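Local structure of iron transport multicopper oxidase FET3 (1ZPU) at residues A[9-14]-A[50-55]; A[14-19]-A[140-145]; A[20-25]-A[144-149]. The protein oxidises ferrous to ferric iron with molecular oxygen as a four-copper ferroxidase for high-affinity iron uptake in yeast, and also oxidises cuprous copper. All blocks are in the same frame, centred on the assembly; numbering follows the deposited sequence.

From the N terminus, strand 2-14 first meets the loop after strand 43-49 in contact 1, which closes a loop of 35 residues. Contacts 2 and 3 close much longer ones, of about 120 residues, by bringing the turn 14-19 and the start of strand 22-27 against residues 140-149. Both cross contact 1 along the chain, and they end on the same part of it, sharing His144 and Asp145. Contact 1 stays within the first plastocyanin-like region, whereas contacts 2 and 3 join it to the second. Contacts 1 and 3 meet through antiparallel strands 2-14 and 22-27, and the centres of contacts 2 and 3 are about 8 Å apart.

Contact 1 (A[9-14]-A[50-55])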
# COMPACT_ATOMS: atom_id res chain seq x y z
N THR A 9 -16.96 -0.61 -12.67
CA THR A 9 -15.72 -0.95 -13.35
C THR A 9 -15.98 -1.28 -14.80
O THR A 9 -17.05 -1.79 -15.17
CB THR A 9 -15.03 -2.18 -12.73
OG1 THR A 9 -15.93 -3.28 -12.74
CG2 THR A 9 -14.57 -1.90 -11.31
N GLY A 10 -14.99 -0.99 -15.64
CA GLY A 10 -15.05 -1.31 -17.05
C GLY A 10 -13.70 -1.23 -17.71
O GLY A 10 -12.72 -0.86 -17.08
N TRP A 11 -13.64 -1.58 -18.99
CA TRP A 11 -12.42 -1.49 -19.78
C TRP A 11 -12.60 -0.54 -20.94
O TRP A 11 -13.59 -0.61 -21.66
CB TRP A 11 -12.02 -2.87 -20.31
CG TRP A 11 -11.50 -3.81 -19.27
CD1 TRP A 11 -12.19 -4.83 -18.67
CD2 TRP A 11 -10.19 -3.84 -18.70
NE1 TRP A 11 -11.39 -5.48 -17.77
CE2 TRP A 11 -10.15 -4.90 -17.77
CE3 TRP A 11 -9.03 -3.06 -18.90
CZ2 TRP A 11 -9.00 -5.21 -17.02
CZ3 TRP A 11 -7.88 -3.37 -18.15
CH2 TRP A 11 -7.88 -4.45 -17.23
N ASP A 12 -11.63 0.34 -21.14
CA ASP A 12 -11.59 1.22 -22.30
C ASP A 12 -10.16 1.52 -22.66
O ASP A 12 -9.27 1.46 -21.80
CB ASP A 12 -12.34 2.52 -22.01
CG ASP A 12 -13.82 2.41 -22.31
OD1 ASP A 12 -14.18 2.64 -23.50
OD2 ASP A 12 -14.61 2.07 -21.38
N TYR A 13 -9.93 1.84 -23.93
CA TYR A 13 -8.62 2.25 -24.40
C TYR A 13 -8.26 3.68 -23.96
O TYR A 13 -9.07 4.59 -24.10
CB TYR A 13 -8.51 2.10 -25.92
CG TYR A 13 -8.30 0.66 -26.31
CD1 TYR A 13 -9.39 -0.18 -26.59
CD2 TYR A 13 -7.02 0.12 -26.37
CE1 TYR A 13 -9.19 -1.52 -26.93
CE2 TYR A 13 -6.81 -1.21 -26.70
CZ TYR A 13 -7.90 -2.03 -26.98
OH TYR A 13 -7.67 -3.36 -27.32
N ARG A 14 -7.07 3.84 -23.38
CA ARG A 14 -6.47 5.16 -23.20
C ARG A 14 -5.00 5.08 -23.58
O ARG A 14 -4.39 4.00 -23.56
CB ARG A 14 -6.54 5.65 -21.75
CG ARG A 14 -7.89 6.02 -21.19
CD ARG A 14 -8.63 7.07 -21.99
NE ARG A 14 -10.01 6.62 -22.05
CZ ARG A 14 -11.03 7.13 -21.36
NH1 ARG A 14 -10.84 8.18 -20.56
NH2 ARG A 14 -12.24 6.58 -21.49
N ASN A 50 -19.10 -4.52 -10.20
CA ASN A 50 -18.21 -5.20 -11.12
C ASN A 50 -18.84 -5.33 -12.50
O ASN A 50 -19.71 -6.17 -12.71
CB ASN A 50 -17.85 -6.58 -10.57
CG ASN A 50 -16.74 -7.24 -11.35
OD1 ASN A 50 -16.31 -6.73 -12.39
ND2 ASN A 50 -16.25 -8.37 -10.86
N GLY A 51 -18.39 -4.49 -13.43
CA GLY A 51 -18.89 -4.53 -14.80
C GLY A 51 -17.89 -5.16 -15.76
O GLY A 51 -18.06 -5.08 -16.97
N MET A 52 -16.85 -5.76 -15.20
CA MET A 52 -15.83 -6.46 -15.99
C MET A 52 -16.30 -7.87 -16.28
O MET A 52 -16.99 -8.47 -15.45
CB MET A 52 -14.49 -6.49 -15.26
CG MET A 52 -13.70 -5.24 -15.42
SD MET A 52 -12.50 -4.99 -14.08
CE MET A 52 -13.45 -5.58 -12.66
N ASN A 53 -15.92 -8.40 -17.43
CA ASN A 53 -16.56 -9.61 -17.96
C ASN A 53 -16.15 -10.93 -17.31
O ASN A 53 -16.88 -11.92 -17.36
CB ASN A 53 -16.32 -9.72 -19.46
CG ASN A 53 -17.43 -10.43 -20.18
OD1 ASN A 53 -18.57 -9.97 -20.16
ND2 ASN A 53 -17.11 -11.56 -20.81
N ASN A 54 -14.98 -10.94 -16.68
CA ASN A 54 -14.30 -12.19 -16.38
C ASN A 54 -13.42 -12.15 -15.12
O ASN A 54 -12.98 -13.20 -14.65
CB ASN A 54 -13.44 -12.56 -17.60
CG ASN A 54 -12.43 -11.43 -17.96
OD1 ASN A 54 -12.60 -10.23 -17.60
ND2 ASN A 54 -11.36 -11.82 -18.67
N THR A 55 -13.17 -10.96 -14.57
CA THR A 55 -12.41 -10.84 -13.33
C THR A 55 -13.32 -10.62 -12.12
O THR A 55 -14.46 -10.18 -12.27
CB THR A 55 -11.44 -9.65 -13.40
OG1 THR A 55 -11.33 -9.20 -14.76
CG2 THR A 55 -10.07 -10.02 -12.84
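The hydroxyl of Thr9 is gripped by two backbone groups on either side of Asn50 in sequence: OG1 accepts the backbone N-H of Gly51 at N to OG1 2.8 Å and makes a weak hydrogen bond with the carbonyl O of Thr49. With chi1 at 57° the hydroxyl sits between the backbone N and the carbonyl carbon of Thr9, turned to the loop that leaves strand 43-49. The end of Met52 also comes up to Thr9: its chain bends at the last torsion (chi3 -38°) and lays CE 3.7 Å from Thr9 CB, the two side chains crossing at about a right angle.

Further along Met52, CG lies 3.3 Å from NE1 of Trp11, beside the pyrrole part of the indole. The sulfur follows at a slant, with SD 4.6 Å from the centroid of the Trp11 five-membered ring and 44° off its normal, an oblique Met-aromatic contact. Beyond the contact, Trp11 also touches Leu146.

The loop is shaped by Asn50. Its OD1 accepts the backbone N-H of Met52 at 3.0 Å, closing an Asx turn, while ND2 reaches Thr55 O at 2.9 Å, close to the amide plane, and donates also to Ile83 O. Both ends of the amide are thus engaged, which would fix its rotation and hold Gly51 and Met52 against strand 2-14. The whole belongs to the first plastocyanin-like region, where strands 2-14 and 43-49 run parallel as neighbours in one sheet of a cupredoxin-type sandwich and the loop after the second folds back beside the first.

Contact 2 (A[14-19]-A[140-145]); sequences RNVDGL and SEWYHD. With NAG (2-acetamido-2-deoxy-beta-D-glucopyranose), chain H; MAN (alpha-D-mannopyranose), chain B; NAG (2-acetamido-2-deoxy-beta-D-glucopyranose), chain C.
Trp142 carries CG anti to its backbone N (chi1 -171°), which sends the indole against the turn 14-19, and His144 has CG beside its own N (chi1 -79°), a torsion that lets the ring extend with NE2 toward the Asp17 carboxylate. Val16 lies over one face of the indole: CB stands 3.6 Å above the ring plane, displaced toward the rim, and makes a CH-pi contact with the five-membered ring. Its CG2 methyl reaches the benzene part, 3.5 Å from Trp142 CZ2. Next to it Asp17 fits against the pyrrole end, with CG 3.6 Å from Trp142 CD1, the carboxylate and indole planes steeply inclined to each other.

Asp17 OD2 takes a hydrogen bond from His144 NE2, arriving near the imidazole plane at its edge. The carboxylate and imidazole planes stand nearly perpendicular, 85° apart. The modelled separation of 2.4 Å between Asp17 OD2 and His144 NE2 is doubtfully short at this resolution, so the length should not be read as evidence of unusual strength. The turn holds its form by an Asx motif, Asn15 OD1 accepting from Gly18 N at 2.7 Å and also from Lys20 N. Outside the pair, Ile171 packs on both Val16 and Trp142, and Gln168 accepts the backbone N-H of His144.

A glycan chain lies along the outer side of the turn. O6 of one N-acetylglucosamine donates to Gly18 O at 2.7 Å, and Leu19 and the His144 ring border a mannose. The contact joins a turn of the first plastocyanin-like region to the end of strand 133-142 and the residues that follow it, in the second, through an apolar face and one polar link. The carboxylate beside the imidazole would tend to favour the protonated histidine, giving that link some ionic character.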
# COMPACT_ATOMS: atom_id res chain seq x y z
N ARG A 14 -7.07 3.84 -23.38
CA ARG A 14 -6.47 5.16 -23.20
C ARG A 14 -5.00 5.08 -23.58
O ARG A 14 -4.39 4.00 -23.56
CB ARG A 14 -6.54 5.65 -21.75
CG ARG A 14 -7.89 6.02 -21.19
CD ARG A 14 -8.63 7.07 -21.99
NE ARG A 14 -10.01 6.62 -22.05
CZ ARG A 14 -11.03 7.13 -21.36
NH1 ARG A 14 -10.84 8.18 -20.56
NH2 ARG A 14 -12.24 6.58 -21.49
N ASN A 15 -4.43 6.23 -23.94
CA ASN A 15 -3.00 6.29 -24.12
C ASN A 15 -2.43 7.14 -23.00
O ASN A 15 -2.22 8.34 -23.17
CB ASN A 15 -2.64 6.84 -25.50
CG ASN A 15 -1.16 6.73 -25.79
OD1 ASN A 15 -0.34 6.71 -24.86
ND2 ASN A 15 -0.79 6.63 -27.07
N VAL A 16 -2.22 6.52 -21.85
CA VAL A 16 -1.81 7.21 -20.63
C VAL A 16 -0.39 7.74 -20.77
O VAL A 16 -0.08 8.89 -20.47
CB VAL A 16 -1.83 6.22 -19.46
CG1 VAL A 16 -1.35 6.89 -18.18
CG2 VAL A 16 -3.23 5.64 -19.32
N ASP A 17 0.46 6.84 -21.22
CA ASP A 17 1.88 7.03 -21.47
C ASP A 17 2.18 8.20 -22.39
O ASP A 17 3.10 9.00 -22.13
CB ASP A 17 2.38 5.76 -22.19
CG ASP A 17 3.60 5.28 -21.58
OD1 ASP A 17 3.96 5.94 -20.59
OD2 ASP A 17 4.19 4.28 -22.04
N GLY A 18 1.42 8.27 -23.47
CA GLY A 18 1.81 9.04 -24.62
C GLY A 18 2.28 8.12 -25.73
O GLY A 18 2.42 8.56 -26.87
N LEU A 19 2.53 6.85 -25.43
CA LEU A 19 3.08 5.95 -26.45
C LEU A 19 2.44 4.57 -26.68
O LEU A 19 3.01 3.74 -27.40
CB LEU A 19 4.60 5.81 -26.31
CG LEU A 19 5.44 5.97 -25.05
CD1 LEU A 19 6.82 5.65 -25.48
CD2 LEU A 19 5.43 7.39 -24.50
N SER A 140 3.46 7.26 -10.37
CA SER A 140 3.29 5.83 -10.64
C SER A 140 4.23 5.38 -11.74
O SER A 140 4.79 6.22 -12.41
CB SER A 140 1.84 5.55 -11.04
OG SER A 140 1.68 4.18 -11.33
N GLU A 141 4.42 4.07 -11.90
CA GLU A 141 5.02 3.55 -13.14
C GLU A 141 3.89 3.08 -14.06
O GLU A 141 2.76 2.92 -13.60
CB GLU A 141 6.02 2.42 -12.88
CG GLU A 141 5.39 1.06 -12.55
CD GLU A 141 4.80 0.99 -11.15
OE1 GLU A 141 5.59 0.83 -10.18
OE2 GLU A 141 3.54 1.12 -11.03
N TRP A 142 4.20 2.87 -15.33
CA TRP A 142 3.20 2.44 -16.29
C TRP A 142 3.69 1.27 -17.18
O TRP A 142 4.83 1.29 -17.68
CB TRP A 142 2.76 3.65 -17.13
CG TRP A 142 1.60 3.36 -17.99
CD1 TRP A 142 1.57 3.34 -19.35
CD2 TRP A 142 0.28 3.05 -17.55
NE1 TRP A 142 0.31 3.03 -19.80
CE2 TRP A 142 -0.50 2.84 -18.71
CE3 TRP A 142 -0.31 2.92 -16.29
CZ2 TRP A 142 -1.84 2.51 -18.65
CZ3 TRP A 142 -1.67 2.58 -16.24
CH2 TRP A 142 -2.41 2.39 -17.41
N TYR A 143 2.84 0.26 -17.34
CA TYR A 143 3.12 -0.90 -18.20
C TYR A 143 2.31 -0.79 -19.46
O TYR A 143 1.24 -0.18 -19.47
CB TYR A 143 2.76 -2.21 -17.48
CG TYR A 143 3.73 -2.61 -16.39
CD1 TYR A 143 3.63 -2.07 -15.12
CD2 TYR A 143 4.75 -3.53 -16.62
CE1 TYR A 143 4.50 -2.42 -14.10
CE2 TYR A 143 5.64 -3.89 -15.61
CZ TYR A 143 5.50 -3.33 -14.35
OH TYR A 143 6.36 -3.67 -13.33
N HIS A 144 2.82 -1.38 -20.53
CA HIS A 144 2.13 -1.41 -21.82
C HIS A 144 1.27 -2.64 -21.99
O HIS A 144 0.46 -2.71 -22.90
CB HIS A 144 3.16 -1.37 -22.93
CG HIS A 144 3.68 0.01 -23.18
ND1 HIS A 144 4.31 0.37 -24.35
CD2 HIS A 144 3.62 1.12 -22.42
CE1 HIS A 144 4.63 1.64 -24.29
NE2 HIS A 144 4.23 2.12 -23.13
N ASP A 145 1.48 -3.63 -21.14
CA ASP A 145 0.66 -4.82 -21.14
C ASP A 145 -0.12 -4.86 -19.84
O ASP A 145 0.35 -4.40 -18.81
CB ASP A 145 1.54 -6.06 -21.28
CG ASP A 145 2.30 -6.10 -22.61
OD1 ASP A 145 1.79 -6.72 -23.60
OD2 ASP A 145 3.40 -5.52 -22.66
C1 NAG H . 6.22 13.55 -23.18
C2 NAG H . 5.12 12.90 -24.01
C3 NAG H . 5.57 11.60 -24.70
C4 NAG H . 6.90 11.74 -25.42
C5 NAG H . 7.87 12.39 -24.43
C6 NAG H . 9.22 12.71 -25.04
C7 NAG H . 2.77 12.73 -23.18
C8 NAG H . 2.25 14.00 -23.79
N2 NAG H . 4.08 12.50 -23.12
O3 NAG H . 4.61 11.15 -25.62
O4 NAG H . 7.33 10.45 -25.81
O5 NAG H . 7.32 13.64 -24.05
O6 NAG H . 8.98 13.76 -25.95
O7 NAG H . 2.00 11.92 -22.67
C1 MAN B . 10.26 5.15 -25.41
C2 MAN B . 10.53 5.73 -24.03
C3 MAN B . 10.83 4.63 -23.01
C4 MAN B . 9.76 3.55 -23.09
C5 MAN B . 9.65 3.01 -24.50
C6 MAN B . 8.53 1.99 -24.57
O2 MAN B . 9.39 6.41 -23.59
O3 MAN B . 10.83 5.17 -21.71
O4 MAN B . 10.08 2.50 -22.22
O5 MAN B . 9.33 4.08 -25.36
O6 MAN B . 8.37 1.63 -25.92
C1 NAG C . 7.46 10.29 -27.24
C2 NAG C . 8.62 9.34 -27.55
C3 NAG C . 8.66 8.88 -29.00
C4 NAG C . 7.29 8.44 -29.51
C5 NAG C . 6.31 9.58 -29.18
C6 NAG C . 4.90 9.29 -29.66
C7 NAG C . 10.66 9.67 -26.23
C8 NAG C . 12.04 10.27 -26.25
N2 NAG C . 9.90 9.97 -27.28
O3 NAG C . 9.58 7.82 -29.12
O4 NAG C . 7.40 8.24 -30.90
O5 NAG C . 6.26 9.79 -27.78
O6 NAG C . 4.29 8.36 -28.79
O7 NAG C . 10.28 8.98 -25.28

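Contact 3 (A[20-25]-A[144-149])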
# COMPACT_ATOMS: atom_id res chain seq x y z
N LYS A 20 1.25 4.33 -26.13
CA LYS A 20 0.56 3.07 -26.35
C LYS A 20 -0.91 3.20 -25.99
O LYS A 20 -1.25 3.38 -24.82
CB LYS A 20 1.19 1.97 -25.50
CG LYS A 20 1.41 0.65 -26.22
CD LYS A 20 0.10 -0.00 -26.67
CE LYS A 20 0.35 -1.30 -27.46
NZ LYS A 20 1.01 -2.34 -26.60
N SER A 21 -1.78 3.12 -26.98
CA SER A 21 -3.20 3.00 -26.68
C SER A 21 -3.44 1.58 -26.20
O SER A 21 -3.03 0.61 -26.82
CB SER A 21 -4.12 3.39 -27.84
OG SER A 21 -5.26 4.08 -27.33
N ARG A 22 -4.12 1.47 -25.07
CA ARG A 22 -4.04 0.29 -24.26
C ARG A 22 -5.27 0.30 -23.35
O ARG A 22 -5.70 1.36 -22.89
CB ARG A 22 -2.75 0.45 -23.46
CG ARG A 22 -2.47 -0.59 -22.47
CD ARG A 22 -2.09 0.05 -21.17
NE ARG A 22 -2.96 -0.49 -20.13
CZ ARG A 22 -2.52 -1.09 -19.03
NH1 ARG A 22 -1.22 -1.19 -18.79
NH2 ARG A 22 -3.39 -1.56 -18.16
N PRO A 23 -5.89 -0.87 -23.12
CA PRO A 23 -7.06 -0.88 -22.25
C PRO A 23 -6.70 -0.56 -20.80
O PRO A 23 -5.73 -1.08 -20.27
CB PRO A 23 -7.60 -2.32 -22.35
CG PRO A 23 -6.94 -2.91 -23.51
CD PRO A 23 -5.61 -2.21 -23.66
N VAL A 24 -7.49 0.31 -20.18
CA VAL A 24 -7.34 0.63 -18.78
C VAL A 24 -8.68 0.42 -18.07
O VAL A 24 -9.73 0.36 -18.73
CB VAL A 24 -6.81 2.09 -18.58
CG1 VAL A 24 -5.45 2.26 -19.21
CG2 VAL A 24 -7.77 3.10 -19.17
N ILE A 25 -8.65 0.29 -16.73
CA ILE A 25 -9.89 0.11 -15.96
C ILE A 25 -10.60 1.44 -15.68
O ILE A 25 -10.08 2.31 -14.98
CB ILE A 25 -9.68 -0.66 -14.63
CG1 ILE A 25 -8.75 -1.86 -14.84
CG2 ILE A 25 -11.03 -1.16 -14.11
CD1 ILE A 25 -8.61 -2.77 -13.64
N HIS A 144 2.82 -1.38 -20.53
CA HIS A 144 2.13 -1.41 -21.82
C HIS A 144 1.27 -2.64 -21.99
O HIS A 144 0.46 -2.71 -22.90
CB HIS A 144 3.16 -1.37 -22.93
CG HIS A 144 3.68 0.01 -23.18
ND1 HIS A 144 4.31 0.37 -24.35
CD2 HIS A 144 3.62 1.12 -22.42
CE1 HIS A 144 4.63 1.64 -24.29
NE2 HIS A 144 4.23 2.12 -23.13
N ASP A 145 1.48 -3.63 -21.14
CA ASP A 145 0.66 -4.82 -21.14
C ASP A 145 -0.12 -4.86 -19.84
O ASP A 145 0.35 -4.40 -18.81
CB ASP A 145 1.54 -6.06 -21.28
CG ASP A 145 2.30 -6.10 -22.61
OD1 ASP A 145 1.79 -6.72 -23.60
OD2 ASP A 145 3.40 -5.52 -22.66
N LEU A 146 -1.32 -5.42 -19.91
CA LEU A 146 -2.17 -5.62 -18.73
C LEU A 146 -1.53 -6.61 -17.78
O LEU A 146 -0.78 -7.50 -18.19
CB LEU A 146 -3.54 -6.14 -19.14
CG LEU A 146 -4.42 -5.29 -20.05
CD1 LEU A 146 -4.05 -5.48 -21.52
CD2 LEU A 146 -5.83 -5.75 -19.81
N VAL A 147 -1.86 -6.48 -16.50
CA VAL A 147 -1.29 -7.34 -15.49
C VAL A 147 -1.64 -8.81 -15.73
O VAL A 147 -0.79 -9.68 -15.61
CB VAL A 147 -1.66 -6.85 -14.11
CG1 VAL A 147 -1.04 -7.72 -13.06
CG2 VAL A 147 -1.13 -5.48 -13.97
N THR A 148 -2.88 -9.07 -16.12
CA THR A 148 -3.31 -10.42 -16.45
C THR A 148 -2.34 -11.14 -17.39
O THR A 148 -1.98 -12.30 -17.14
CB THR A 148 -4.78 -10.41 -16.96
OG1 THR A 148 -5.65 -10.60 -15.83
CG2 THR A 148 -5.05 -11.50 -18.02
N ASP A 149 -1.89 -10.42 -18.42
CA ASP A 149 -0.95 -10.97 -19.41
C ASP A 149 0.48 -11.14 -18.89
O ASP A 149 1.13 -12.17 -19.16
CB ASP A 149 -1.00 -10.14 -20.68
CG ASP A 149 -2.31 -10.33 -21.43
OD1 ASP A 149 -2.86 -11.45 -21.34
OD2 ASP A 149 -2.78 -9.38 -22.09
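Lys20 lays its aliphatic stem over the His144 imidazole: CB lies above the middle of the ring, 3.7 Å from its centroid and 10° off the normal, a CH-pi contact, and CG lies 3.5 Å from ND1 of the histidine. The lysine chain bends at chi2 and again at chi4, and its NZ ends beside the carbonyl of His144 rather than over the ring. Replacing His144 by an alanine would probably leave the Lys20 methylenes without the flat surface beneath them and the Asp17 carboxylate without its N-H mate.

Arg22 packs against the backbone of His144 and Asp145. Its CG is 3.6 Å from His144 O, with CG anti to the backbone N (chi1 176°) and bends at chi2 and chi3 carrying the guanidinium past the loop, where NH1 comes near Asp145 O. The guanidinium is held from several sides: NE donates to Pro23 O at 2.8 Å, with the acceptor near the guanidinium plane, NH1 bonds Tyr143 O, and NH2 forms a salt bridge with Asp114.

This arginine bridges the first and second plastocyanin-like regions of the multicopper oxidase fold, at the point where the chain leaves strand 133-142 and turns into helix 147-154. Leu146 occupies the N-cap position there, and Asp114 OD2 accepts the N-H of Val147 in the first turn, so the same carboxylate serves both the arginine and the helix start. The Leu146 side chain approaches over one face of the guanidinium, with Leu146 CG 4.3 Å from Arg22 NH2. Leu146 CD1 also meets Pro23 CD at 4.2 Å, and Trp11 and Asp114 pack against the same leucine.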